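Local coordinates for GCN5-related N-acetyltransferase (PDB 3TCV), which probably transfers acetyl groups from acetyl-CoA to amines, possibly the N-terminal serine or alanine of proteins, as a member of the GNAT superfamily, at residues Glu47-Gln52 / Glu86-Lys91. Numbering follows the deposited sequence.
Sequences EPLNAQ and EPWLDK
Ala51, in the first turn of helix 51-61, sets its methyl group against Leu89 of helix 82-94, and the apolar packing is tightest here. The branched end of Leu89 lies alongside the alanine: Leu89 CD2 is 3.7 Å from Ala51 CB and equally close to Ala51 CA and Ala51 O. With CG anti to the backbone N (chi1 178°), the leucine reaches across to the first turn of the other helix, and its second methyl, Leu89 CD1, comes within 4.3 Å of Leu49 CD1. Leu89 and Leu49 are both buried. The other branch of Leu49 extends obliquely to the six-membered ring of Trp88, a looser contact of 4.5 Å from Leu49 CD2 to Trp88 CZ3. Phe100 of strand 99-105 touches Leu49 and meets the Trp88 ring edge-to-face, tying this apolar layer to the sheet.

Toward solvent the character changes. Ala51 CB faces two carboxylates one helical turn apart, with Asp90 OD1 at 3.4 Å and Glu86 OE2 at 3.9 Å. Glu86 OE2 and Asp90 OD1 are 2.7 Å apart, so one of the acids probably carries a proton and donates it, while Glu86 OE1 forms a salt bridge with Arg82. The bend of the glutamate chain at chi2 (67°) swings its carboxylate along the flank of the helix to Asp90 and the Ala51 methyl. Asn50 N-caps helix 51-61 through its OD1, bonded to Lys53 N.

The turn from strand 44-48 into helix 51-61 thus packs against helix 82-94; both helices lie in the connection from strand 44-48 to its antiparallel neighbour 99-105, matching the β1-α1-α2-β2 start of the GNAT fold.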
loop_
_atom_site.group_PDB
_atom_site.type_symbol
_atom_site.label_atom_id
_atom_site.label_comp_id
_atom_site.label_asym_id
_atom_site.label_seq_id
_atom_site.Cartn_x
_atom_site.Cartn_y
_atom_site.Cartn_z
ATOM N N GLU B 47 -13.347 -21.421 -9.106
ATOM C CA GLU B 47 -13.500 -22.283 -7.941
ATOM C C GLU B 47 -12.421 -21.979 -6.897
ATOM O O GLU B 47 -11.247 -21.777 -7.246
ATOM C CB GLU B 47 -13.404 -23.746 -8.375
ATOM C CG GLU B 47 -14.589 -24.182 -9.225
ATOM C CD GLU B 47 -14.503 -25.621 -9.684
ATOM O OE1 GLU B 47 -13.560 -26.334 -9.301
ATOM O OE2 GLU B 47 -15.385 -26.034 -10.451
ATOM N N PRO B 48 -12.801 -21.960 -5.607
ATOM C CA PRO B 48 -11.794 -21.776 -4.571
ATOM C C PRO B 48 -10.654 -22.774 -4.761
ATOM O O PRO B 48 -10.913 -23.967 -4.962
ATOM C CB PRO B 48 -12.574 -22.057 -3.282
ATOM C CG PRO B 48 -13.954 -21.617 -3.626
ATOM C CD PRO B 48 -14.150 -22.086 -5.034
ATOM N N LEU B 49 -9.416 -22.299 -4.739
ATOM C CA LEU B 49 -8.304 -23.169 -5.133
ATOM C C LEU B 49 -8.227 -24.359 -4.158
ATOM O O LEU B 49 -8.255 -24.163 -2.953
ATOM C CB LEU B 49 -6.982 -22.406 -5.169
ATOM C CG LEU B 49 -5.742 -23.146 -5.652
ATOM C CD1 LEU B 49 -5.949 -23.623 -7.064
ATOM C CD2 LEU B 49 -4.496 -22.257 -5.541
ATOM N N ASN B 50 -8.138 -25.559 -4.719
ATOM C CA ASN B 50 -8.053 -26.822 -3.957
ATOM C C ASN B 50 -6.990 -27.724 -4.587
ATOM O O ASN B 50 -7.051 -28.043 -5.775
ATOM C CB ASN B 50 -9.429 -27.505 -3.916
ATOM C CG ASN B 50 -9.398 -28.873 -3.239
ATOM O OD1 ASN B 50 -9.074 -29.863 -3.869
ATOM N ND2 ASN B 50 -9.750 -28.922 -1.952
ATOM N N ALA B 51 -6.020 -28.132 -3.770
ATOM C CA ALA B 51 -4.864 -28.855 -4.249
ATOM C C ALA B 51 -5.233 -30.150 -4.960
ATOM O O ALA B 51 -4.731 -30.411 -6.049
ATOM C CB ALA B 51 -3.895 -29.126 -3.105
ATOM N N GLN B 52 -6.107 -30.948 -4.347
ATOM C CA GLN B 52 -6.503 -32.251 -4.899
ATOM C C GLN B 52 -7.332 -32.085 -6.172
ATOM O O GLN B 52 -7.112 -32.787 -7.149
ATOM C CB GLN B 52 -7.266 -33.084 -3.847
ATOM N N GLU B 86 3.823 -28.803 -5.526
ATOM C CA GLU B 86 2.928 -29.058 -4.403
ATOM C C GLU B 86 3.030 -28.075 -3.231
ATOM O O GLU B 86 2.001 -27.670 -2.722
ATOM C CB GLU B 86 3.057 -30.511 -3.896
ATOM C CG GLU B 86 1.868 -30.954 -3.044
ATOM C CD GLU B 86 0.548 -31.082 -3.801
ATOM O OE1 GLU B 86 0.533 -31.284 -5.032
ATOM O OE2 GLU B 86 -0.532 -31.005 -3.149
ATOM N N PRO B 87 4.241 -27.687 -2.809
ATOM C CA PRO B 87 4.301 -26.753 -1.679
ATOM C C PRO B 87 3.583 -25.424 -1.931
ATOM O O PRO B 87 2.812 -24.980 -1.089
ATOM C CB PRO B 87 5.799 -26.523 -1.496
ATOM C CG PRO B 87 6.401 -27.812 -1.941
ATOM C CD PRO B 87 5.576 -28.208 -3.139
ATOM N N TRP B 88 3.847 -24.810 -3.074
ATOM C CA TRP B 88 3.134 -23.567 -3.442
ATOM C C TRP B 88 1.665 -23.779 -3.540
ATOM O O TRP B 88 0.879 -22.945 -3.095
ATOM C CB TRP B 88 3.665 -22.950 -4.744
ATOM C CG TRP B 88 2.944 -21.653 -5.078
ATOM C CD1 TRP B 88 3.296 -20.354 -4.712
ATOM C CD2 TRP B 88 1.699 -21.511 -5.824
ATOM N NE1 TRP B 88 2.369 -19.453 -5.179
ATOM C CE2 TRP B 88 1.389 -20.080 -5.850
ATOM C CE3 TRP B 88 0.816 -22.399 -6.432
ATOM C CZ2 TRP B 88 0.253 -19.592 -6.478
ATOM C CZ3 TRP B 88 -0.312 -21.885 -7.072
ATOM C CH2 TRP B 88 -0.586 -20.507 -7.077
ATOM N N LEU B 89 1.257 -24.892 -4.137
ATOM C CA LEU B 89 -0.145 -25.193 -4.329
ATOM C C LEU B 89 -0.868 -25.331 -2.993
ATOM O O LEU B 89 -1.957 -24.788 -2.800
ATOM C CB LEU B 89 -0.282 -26.495 -5.124
ATOM C CG LEU B 89 -1.697 -26.976 -5.382
ATOM C CD1 LEU B 89 -2.438 -26.008 -6.312
ATOM C CD2 LEU B 89 -1.633 -28.377 -5.967
ATOM N N ASP B 90 -0.274 -26.087 -2.075
ATOM C CA ASP B 90 -0.878 -26.270 -0.750
ATOM C C ASP B 90 -1.002 -24.948 0.019
ATOM O O ASP B 90 -2.035 -24.661 0.626
ATOM C CB ASP B 90 -0.075 -27.287 0.055
ATOM C CG ASP B 90 -0.088 -28.659 -0.580
ATOM O OD1 ASP B 90 -0.863 -28.864 -1.543
ATOM O OD2 ASP B 90 0.693 -29.531 -0.142
ATOM N N LYS B 91 0.053 -24.150 0.017
ATOM C CA LYS B 91 0.014 -22.864 0.720
ATOM C C LYS B 91 -1.064 -21.959 0.113
ATOM O O LYS B 91 -1.874 -21.360 0.839
ATOM C CB LYS B 91 1.365 -22.187 0.656
ATOM C CG LYS B 91 1.443 -20.908 1.449
ATOM C CD LYS B 91 2.808 -20.266 1.259
ATOM C CE LYS B 91 2.973 -19.067 2.183
ATOM N NZ LYS B 91 4.036 -18.182 1.644
#